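FAD dependent oxidoreductase (Chelativorans sp. BNC1, PDB 6PXS) binds FAD and is an iminodiacetate oxidase, probably using the flavin to oxidise its substrate as other members of the DadA oxidoreductase family do. Local coordinates at residues Met1-Ala13 and Pro193-Ala205. Numbering follows the deposited sequence.
Sequences MRVLIIGAGILGA and PIPADEIIVTAGA. With FAD (flavin-adenine dinucleotide), chain E.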
ATOM      1  N   MET A   1     -39.135   3.767   8.991  1.00103.77           N
ATOM      2  CA  MET A   1     -38.549   4.622   7.917  1.00102.49           C
ATOM      3  C   MET A   1     -38.188   6.000   8.468  1.00 98.84           C
ATOM      4  O   MET A   1     -38.235   6.998   7.750  1.00101.52           O
ATOM      5  CB  MET A   1     -39.525   4.762   6.739  1.00105.36           C
ATOM      6  CG  MET A   1     -40.973   4.402   7.052  1.00108.47           C
ATOM      7  SD  MET A   1     -42.122   5.125   5.860  1.00109.85           S
ATOM      8  CE  MET A   1     -42.904   3.661   5.185  1.00110.79           C
ATOM      9  N   ARG A   2     -37.806   6.051   9.745  1.00 89.31           N
ATOM     10  CA  ARG A   2     -37.662   7.337  10.420  1.00 83.04           C
ATOM     11  C   ARG A   2     -36.687   8.252   9.683  1.00 79.31           C
ATOM     12  O   ARG A   2     -37.077   9.310   9.177  1.00 81.98           O
ATOM     13  CB  ARG A   2     -37.223   7.121  11.872  1.00 80.63           C
ATOM     14  CG  ARG A   2     -38.378   7.039  12.874  1.00 79.65           C
ATOM     15  CD  ARG A   2     -39.203   8.323  12.885  1.00 79.11           C
ATOM     16  NE  ARG A   2     -38.355   9.507  13.009  1.00 79.87           N
ATOM     17  CZ  ARG A   2     -38.637  10.701  12.492  1.00 79.87           C
ATOM     18  NH1 ARG A   2     -37.794  11.710  12.667  1.00 78.18           N
ATOM     19  NH2 ARG A   2     -39.748  10.894  11.793  1.00 81.80           N
ATOM     20  N   VAL A   3     -35.415   7.864   9.602  1.00 71.41           N
ATOM     21  CA  VAL A   3     -34.381   8.740   9.060  1.00 65.15           C
ATOM     22  C   VAL A   3     -33.440   7.941   8.171  1.00 62.53           C
ATOM     23  O   VAL A   3     -33.069   6.807   8.493  1.00 66.26           O
ATOM     24  CB  VAL A   3     -33.584   9.444  10.180  1.00 63.73           C
ATOM     25  CG1 VAL A   3     -32.702  10.534   9.591  1.00 62.63           C
ATOM     26  CG2 VAL A   3     -34.522  10.017  11.229  1.00 64.37           C
ATOM     27  N   LEU A   4     -33.046   8.548   7.053  1.00 56.73           N
ATOM     28  CA  LEU A   4     -32.070   7.989   6.126  1.00 52.52           C
ATOM     29  C   LEU A   4     -30.949   9.006   5.962  1.00 50.71           C
ATOM     30  O   LEU A   4     -31.203  10.155   5.584  1.00 51.23           O
ATOM     31  CB  LEU A   4     -32.722   7.662   4.778  1.00 54.14           C
ATOM     32  CG  LEU A   4     -31.859   7.052   3.668  1.00 57.27           C
ATOM     33  CD1 LEU A   4     -32.748   6.428   2.604  1.00 59.78           C
ATOM     34  CD2 LEU A   4     -30.938   8.084   3.031  1.00 60.31           C
ATOM     35  N   ILE A   5     -29.719   8.585   6.243  1.00 47.12           N
ATOM     36  CA  ILE A   5     -28.552   9.460   6.221  1.00 41.89           C
ATOM     37  C   ILE A   5     -27.674   9.065   5.044  1.00 37.23           C
ATOM     38  O   ILE A   5     -27.323   7.888   4.889  1.00 38.05           O
ATOM     39  CB  ILE A   5     -27.767   9.385   7.542  1.00 44.30           C
ATOM     40  CG1 ILE A   5     -28.681   9.736   8.720  1.00 44.97           C
ATOM     41  CG2 ILE A   5     -26.567  10.323   7.504  1.00 44.58           C
ATOM     42  CD1 ILE A   5     -28.035   9.548  10.076  1.00 43.88           C
ATOM     43  N   ILE A   6     -27.307  10.048   4.227  1.00 37.22           N
ATOM     44  CA  ILE A   6     -26.482   9.839   3.042  1.00 39.69           C
ATOM     45  C   ILE A   6     -25.110  10.432   3.327  1.00 40.25           C
ATOM     46  O   ILE A   6     -24.957  11.655   3.422  1.00 44.74           O
ATOM     47  CB  ILE A   6     -27.112  10.465   1.791  1.00 41.98           C
ATOM     48  CG1 ILE A   6     -28.455   9.791   1.494  1.00 47.52           C
ATOM     49  CG2 ILE A   6     -26.163  10.345   0.604  1.00 40.48           C
ATOM     50  CD1 ILE A   6     -29.253  10.456   0.393  1.00 53.07           C
ATOM     51  N   GLY A   7     -24.109   9.565   3.458  1.00 39.71           N
ATOM     52  CA  GLY A   7     -22.768  10.000   3.789  1.00 42.50           C
ATOM     53  C   GLY A   7     -22.469   9.828   5.263  1.00 41.90           C
ATOM     54  O   GLY A   7     -23.175  10.377   6.113  1.00 41.79           O
ATOM     55  N   ALA A   8     -21.418   9.072   5.578  1.00 41.68           N
ATOM     56  CA  ALA A   8     -21.091   8.768   6.965  1.00 42.59           C
ATOM     57  C   ALA A   8     -19.717   9.303   7.337  1.00 40.85           C
ATOM     58  O   ALA A   8     -18.913   8.595   7.955  1.00 40.52           O
ATOM     59  CB  ALA A   8     -21.148   7.260   7.213  1.00 47.92           C
ATOM     60  N   GLY A   9     -19.435  10.541   6.957  1.00 42.06           N
ATOM     61  CA  GLY A   9     -18.261  11.226   7.448  1.00 39.50           C
ATOM     62  C   GLY A   9     -18.456  11.655   8.882  1.00 33.54           C
ATOM     63  O   GLY A   9     -19.325  11.155   9.602  1.00 30.60           O
ATOM     64  N   ILE A  10     -17.635  12.614   9.302  1.00 34.81           N
ATOM     65  CA  ILE A  10     -17.750  13.102  10.668  1.00 36.18           C
ATOM     66  C   ILE A  10     -19.123  13.721  10.893  1.00 36.83           C
ATOM     67  O   ILE A  10     -19.668  13.656  12.000  1.00 39.23           O
ATOM     68  CB  ILE A  10     -16.622  14.103  10.985  1.00 34.98           C
ATOM     69  CG1 ILE A  10     -16.643  14.475  12.470  1.00 32.81           C
ATOM     70  CG2 ILE A  10     -16.763  15.360  10.142  1.00 38.26           C
ATOM     71  CD1 ILE A  10     -16.373  13.310  13.401  1.00 35.40           C
ATOM     72  N   LEU A  11     -19.709  14.320   9.854  1.00 38.08           N
ATOM     73  CA  LEU A  11     -20.982  15.013  10.026  1.00 38.90           C
ATOM     74  C   LEU A  11     -22.149  14.035   9.996  1.00 37.64           C
ATOM     75  O   LEU A  11     -23.007  14.053  10.886  1.00 37.37           O
ATOM     76  CB  LEU A  11     -21.147  16.082   8.945  1.00 39.56           C
ATOM     77  CG  LEU A  11     -22.362  17.004   9.090  1.00 43.70           C
ATOM     78  CD1 LEU A  11     -22.345  17.726  10.429  1.00 43.43           C
ATOM     79  CD2 LEU A  11     -22.411  18.005   7.947  1.00 45.13           C
ATOM     80  N   GLY A  12     -22.203  13.176   8.979  1.00 39.13           N
ATOM     81  CA  GLY A  12     -23.243  12.164   8.939  1.00 36.72           C
ATOM     82  C   GLY A  12     -23.164  11.194  10.101  1.00 37.27           C
ATOM     83  O   GLY A  12     -24.188  10.679  10.556  1.00 37.85           O
ATOM     84  N   ALA A  13     -21.952  10.931  10.597  1.00 37.69           N
ATOM     85  CA  ALA A  13     -21.801  10.020  11.726  1.00 35.27           C
ATOM     86  C   ALA A  13     -22.273  10.667  13.021  1.00 36.68           C
ATOM     87  O   ALA A  13     -22.904  10.009  13.858  1.00 38.28           O
ATOM     88  CB  ALA A  13     -20.345   9.572  11.849  1.00 34.61           C
ATOM     89  N   PRO A 193     -37.316   3.742  -5.041  1.00 86.93           N
ATOM     90  CA  PRO A 193     -37.139   4.567  -3.841  1.00 82.91           C
ATOM     91  C   PRO A 193     -37.016   3.722  -2.580  1.00 82.08           C
ATOM     92  O   PRO A 193     -37.425   2.560  -2.526  1.00 82.16           O
ATOM     93  CB  PRO A 193     -38.404   5.436  -3.810  1.00 84.39           C
ATOM     94  CG  PRO A 193     -39.395   4.713  -4.655  1.00 86.43           C
ATOM     95  CD  PRO A 193     -38.600   4.015  -5.711  1.00 86.90           C
ATOM     96  N   ILE A 194     -36.437   4.333  -1.555  1.00 80.54           N
ATOM     97  CA  ILE A 194     -36.225   3.712  -0.250  1.00 79.08           C
ATOM     98  C   ILE A 194     -37.157   4.397   0.744  1.00 76.81           C
ATOM     99  O   ILE A 194     -37.006   5.601   0.993  1.00 75.65           O
ATOM    100  CB  ILE A 194     -34.761   3.828   0.203  1.00 77.47           C
ATOM    101  CG1 ILE A 194     -33.835   3.183  -0.833  1.00 77.90           C
ATOM    102  CG2 ILE A 194     -34.575   3.179   1.573  1.00 76.35           C
ATOM    103  CD1 ILE A 194     -32.360   3.355  -0.536  1.00 78.22           C
ATOM    104  N   PRO A 195     -38.130   3.686   1.333  1.00 77.47           N
ATOM    105  CA  PRO A 195     -39.048   4.340   2.278  1.00 77.47           C
ATOM    106  C   PRO A 195     -38.322   5.054   3.406  1.00 75.07           C
ATOM    107  O   PRO A 195     -37.528   4.445   4.131  1.00 73.32           O
ATOM    108  CB  PRO A 195     -39.898   3.176   2.804  1.00 79.47           C
ATOM    109  CG  PRO A 195     -39.843   2.153   1.727  1.00 80.76           C
ATOM    110  CD  PRO A 195     -38.472   2.267   1.128  1.00 78.29           C
ATOM    111  N   ALA A 196     -38.591   6.350   3.564  1.00 74.32           N
ATOM    112  CA  ALA A 196     -37.941   7.145   4.598  1.00 72.80           C
ATOM    113  C   ALA A 196     -38.786   8.377   4.882  1.00 70.53           C
ATOM    114  O   ALA A 196     -39.164   9.098   3.953  1.00 68.73           O
ATOM    115  CB  ALA A 196     -36.526   7.551   4.172  1.00 71.26           C
ATOM    116  N   ASP A 197     -39.080   8.612   6.164  1.00 69.64           N
ATOM    117  CA  ASP A 197     -39.824   9.808   6.547  1.00 69.71           C
ATOM    118  C   ASP A 197     -38.985  11.064   6.348  1.00 67.27           C
ATOM    119  O   ASP A 197     -39.498  12.099   5.906  1.00 66.59           O
ATOM    120  CB  ASP A 197     -40.276   9.705   8.006  1.00 70.49           C
ATOM    121  CG  ASP A 197     -41.104   8.463   8.277  1.00 73.54           C
ATOM    122  OD1 ASP A 197     -41.750   7.955   7.337  1.00 76.09           O
ATOM    123  OD2 ASP A 197     -41.109   7.994   9.435  1.00 72.55           O
ATOM    124  N   GLU A 198     -37.696  10.990   6.670  1.00 66.52           N
ATOM    125  CA  GLU A 198     -36.799  12.133   6.605  1.00 64.33           C
ATOM    126  C   GLU A 198     -35.462  11.694   6.033  1.00 63.40           C
ATOM    127  O   GLU A 198     -34.975  10.601   6.338  1.00 63.86           O
ATOM    128  CB  GLU A 198     -36.593  12.753   7.992  1.00 64.45           C
ATOM    129  CG  GLU A 198     -37.834  13.414   8.569  1.00 66.91           C
ATOM    130  CD  GLU A 198     -38.154  14.734   7.899  1.00 64.53           C
ATOM    131  OE1 GLU A 198     -37.309  15.228   7.122  1.00 63.25           O
ATOM    132  OE2 GLU A 198     -39.248  15.283   8.155  1.00 63.04           O
ATOM    133  N   ILE A 199     -34.869  12.551   5.206  1.00 61.17           N
ATOM    134  CA  ILE A 199     -33.575  12.293   4.590  1.00 55.50           C
ATOM    135  C   ILE A 199     -32.600  13.371   5.039  1.00 53.53           C
ATOM    136  O   ILE A 199     -32.945  14.557   5.078  1.00 54.57           O
ATOM    137  CB  ILE A 199     -33.672  12.257   3.050  1.00 57.53           C
ATOM    138  CG1 ILE A 199     -34.628  11.148   2.603  1.00 59.22           C
ATOM    139  CG2 ILE A 199     -32.289  12.056   2.437  1.00 58.78           C
ATOM    140  CD1 ILE A 199     -34.951  11.175   1.121  1.00 60.73           C
ATOM    141  N   ILE A 200     -31.385  12.952   5.379  1.00 51.53           N
ATOM    142  CA  ILE A 200     -30.288  13.856   5.701  1.00 47.57           C
ATOM    143  C   ILE A 200     -29.161  13.584   4.716  1.00 47.19           C
ATOM    144  O   ILE A 200     -28.731  12.435   4.563  1.00 46.46           O
ATOM    145  CB  ILE A 200     -29.799  13.678   7.150  1.00 47.87           C
ATOM    146  CG1 ILE A 200     -30.935  13.959   8.134  1.00 48.90           C
ATOM    147  CG2 ILE A 200     -28.620  14.600   7.429  1.00 47.18           C
ATOM    148  CD1 ILE A 200     -30.553  13.737   9.583  1.00 49.11           C
ATOM    149  N   VAL A 201     -28.688  14.633   4.055  1.00 47.44           N
ATOM    150  CA  VAL A 201     -27.633  14.522   3.057  1.00 45.75           C
ATOM    151  C   VAL A 201     -26.380  15.152   3.653  1.00 46.13           C
ATOM    152  O   VAL A 201     -26.246  16.380   3.707  1.00 44.58           O
ATOM    153  CB  VAL A 201     -28.023  15.182   1.731  1.00 46.46           C
ATOM    154  CG1 VAL A 201     -26.877  15.087   0.735  1.00 46.50           C
ATOM    155  CG2 VAL A 201     -29.272  14.525   1.171  1.00 47.31           C
ATOM    156  N   THR A 202     -25.460  14.302   4.101  1.00 45.99           N
ATOM    157  CA  THR A 202     -24.153  14.707   4.604  1.00 43.23           C
ATOM    158  C   THR A 202     -23.057  14.188   3.681  1.00 40.37           C
ATOM    159  O   THR A 202     -22.036  13.660   4.125  1.00 39.78           O
ATOM    160  CB  THR A 202     -23.943  14.206   6.028  1.00 43.49           C
ATOM    161  OG1 THR A 202     -24.226  12.802   6.087  1.00 42.75           O
ATOM    162  CG2 THR A 202     -24.851  14.950   6.996  1.00 39.87           C
ATOM    163  N   ALA A 203     -23.282  14.327   2.378  1.00 39.97           N
ATOM    164  CA  ALA A 203     -22.412  13.783   1.347  1.00 39.79           C
ATOM    165  C   ALA A 203     -21.132  14.586   1.152  1.00 38.84           C
ATOM    166  O   ALA A 203     -20.368  14.288   0.227  1.00 37.52           O
ATOM    167  CB  ALA A 203     -23.179  13.703   0.027  1.00 41.39           C
ATOM    168  N   GLY A 204     -20.875  15.585   1.990  1.00 38.87           N
ATOM    169  CA  GLY A 204     -19.638  16.331   1.853  1.00 42.02           C
ATOM    170  C   GLY A 204     -19.505  16.942   0.473  1.00 43.71           C
ATOM    171  O   GLY A 204     -20.451  17.517  -0.077  1.00 43.01           O
ATOM    172  N   ALA A 205     -18.308  16.802  -0.107  1.00 44.86           N
ATOM    173  CA  ALA A 205     -18.021  17.450  -1.383  1.00 43.37           C
ATOM    174  C   ALA A 205     -18.890  16.905  -2.506  1.00 42.64           C
ATOM    175  O   ALA A 205     -19.192  17.628  -3.464  1.00 44.88           O
ATOM    176  CB  ALA A 205     -16.543  17.281  -1.733  1.00 41.42           C
TER
HETATM  177  PA  FAD E 401     -16.827  13.482   4.237  1.00 34.20           P
HETATM  178  O1A FAD E 401     -16.111  13.477   2.938  1.00 31.30           O
HETATM  179  O2A FAD E 401     -15.975  13.027   5.425  1.00 37.43           O
HETATM  180  O5B FAD E 401     -18.141  12.626   4.180  1.00 36.36           O
HETATM  181  C5B FAD E 401     -18.840  12.405   2.938  1.00 41.88           C
HETATM  182  C4B FAD E 401     -19.239  10.954   2.864  1.00 43.79           C
HETATM  183  O4B FAD E 401     -20.449  10.824   2.080  1.00 50.20           O
HETATM  184  C3B FAD E 401     -18.205  10.039   2.208  1.00 41.67           C
HETATM  185  O3B FAD E 401     -18.122   8.801   2.904  1.00 38.21           O
HETATM  186  C2B FAD E 401     -18.762   9.856   0.795  1.00 48.53           C
HETATM  187  O2B FAD E 401     -18.339   8.635   0.199  1.00 45.90           O
HETATM  188  C1B FAD E 401     -20.258   9.837   1.091  1.00 50.04           C
HETATM  189  N9A FAD E 401     -21.107  10.151  -0.054  1.00 64.90           N
HETATM  190  C8A FAD E 401     -21.070  11.276  -0.833  1.00 49.07           C
HETATM  191  N7A FAD E 401     -21.956  11.284  -1.801  1.00 55.79           N
HETATM  192  C5A FAD E 401     -22.621  10.077  -1.646  1.00 55.82           C
HETATM  193  C6A FAD E 401     -23.677   9.477  -2.357  1.00 55.56           C
HETATM  194  N6A FAD E 401     -24.276  10.035  -3.413  1.00 53.75           N
HETATM  195  N1A FAD E 401     -24.104   8.264  -1.941  1.00 51.65           N
HETATM  196  C2A FAD E 401     -23.511   7.696  -0.887  1.00 53.95           C
HETATM  197  N3A FAD E 401     -22.509   8.168  -0.143  1.00 49.50           N
HETATM  198  C4A FAD E 401     -22.107   9.368  -0.575  1.00 52.75           C
HETATM  199  N1  FAD E 401     -10.960  20.020  10.141  1.00 48.07           N
HETATM  200  C2  FAD E 401     -10.636  20.430  11.402  1.00 48.59           C
HETATM  201  O2  FAD E 401     -11.499  20.816  12.198  1.00 50.66           O
HETATM  202  N3  FAD E 401      -9.315  20.415  11.813  1.00 44.09           N
HETATM  203  C4  FAD E 401      -8.236  20.016  11.052  1.00 44.82           C
HETATM  204  O4  FAD E 401      -7.102  20.047  11.525  1.00 46.56           O
HETATM  205  C4X FAD E 401      -8.588  19.584   9.712  1.00 44.58           C
HETATM  206  N5  FAD E 401      -7.629  19.190   8.924  1.00 42.04           N
HETATM  207  C5X FAD E 401      -7.965  18.777   7.644  1.00 39.85           C
HETATM  208  C6  FAD E 401      -6.949  18.352   6.789  1.00 41.20           C
HETATM  209  C7  FAD E 401      -7.233  17.923   5.496  1.00 39.97           C
HETATM  210  C7M FAD E 401      -6.110  17.472   4.601  1.00 40.53           C
HETATM  211  C8  FAD E 401      -8.561  17.925   5.041  1.00 40.98           C
HETATM  212  C8M FAD E 401      -8.901  17.469   3.646  1.00 45.61           C
HETATM  213  C9  FAD E 401      -9.576  18.348   5.894  1.00 39.84           C
HETATM  214  C9A FAD E 401      -9.291  18.773   7.187  1.00 38.25           C
HETATM  215  N10 FAD E 401     -10.299  19.204   8.074  1.00 38.61           N
HETATM  216  C10 FAD E 401      -9.981  19.622   9.346  1.00 44.05           C
HETATM  217  C1' FAD E 401     -11.709  19.238   7.651  1.00 37.09           C
HETATM  218  C2' FAD E 401     -12.444  17.921   7.894  1.00 37.57           C
HETATM  219  O2' FAD E 401     -11.593  16.815   7.594  1.00 38.44           O
HETATM  220  C3' FAD E 401     -13.675  17.865   6.989  1.00 35.71           C
HETATM  221  O3' FAD E 401     -14.307  19.140   6.980  1.00 39.32           O
HETATM  222  C4' FAD E 401     -14.714  16.820   7.395  1.00 35.02           C
HETATM  223  O4' FAD E 401     -14.092  15.536   7.430  1.00 34.98           O
HETATM  224  C5' FAD E 401     -15.890  16.806   6.442  1.00 37.30           C
HETATM  225  O5' FAD E 401     -16.790  15.742   6.813  1.00 36.52           O
HETATM  226  P   FAD E 401     -18.039  15.390   5.923  1.00 36.98           P
HETATM  227  O1P FAD E 401     -18.823  16.676   5.641  1.00 41.73           O
HETATM  228  O2P FAD E 401     -18.833  14.272   6.494  1.00 34.01           O
HETATM  229  O3P FAD E 401     -17.363  14.939   4.556  1.00 38.96           O
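Ile6 and Val201 lie side by side on one face of two parallel strands, 3-6 and 198-201. CD1 of Ile6 reaches across to CG2 of Val201 at 4.1 Å and also meets CG2 of Ile199. Leu4 shares this face. Its CG is anti to the backbone N (chi1 -180°), and its CD1 lies against CG2 of Ile194 at 3.9 Å, the two side chains crossing at about a right angle. Cys186 of strand 183-187 packs over this face. On the other face CG1 of Val3 touches CD1 of Ile200.

Backbone bonds join the strands in parallel register: Leu4 N to Glu198 O, Ile200 N to Leu4 O (2.8 Å), Ile6 N to Ile200 O and Thr202 N to Ile6 O. Thr202 follows the second strand. Its OG1 stands between the backbone N and the carbonyl carbon (chi1 51°), which brings it to 2.6 Å from Gly7 O and 3.0 Å from Ile6 O; its proton may go to either. CG2 of Thr202 packs on CG of Leu11 at 3.8 Å.

Gly7, Gly9 and Gly12 fit the GxGxxG pattern of a Rossmann-type dinucleotide-binding fold. A side chain on Gly12 would strike Thr202 OG1, and one on Gly9 would strike FAD O2P. Leu11 N gives this phosphate oxygen a weak hydrogen bond of 3.5 Å.

At the far end Arg2 and Asp197 form a long salt bridge, NH2 to OD2 4.0 Å, with the guanidinium and carboxylate planes 44° apart. Glu198 turns its carboxylate to Arg319. An alanine in place of Asp197 would probably leave the Arg2 guanidinium without its partner across the contact. Apolar faces and backbone bonds thus hold the strands together, the glycines let the backbone approach the FAD pyrophosphate, and the long ion pair probably adds little.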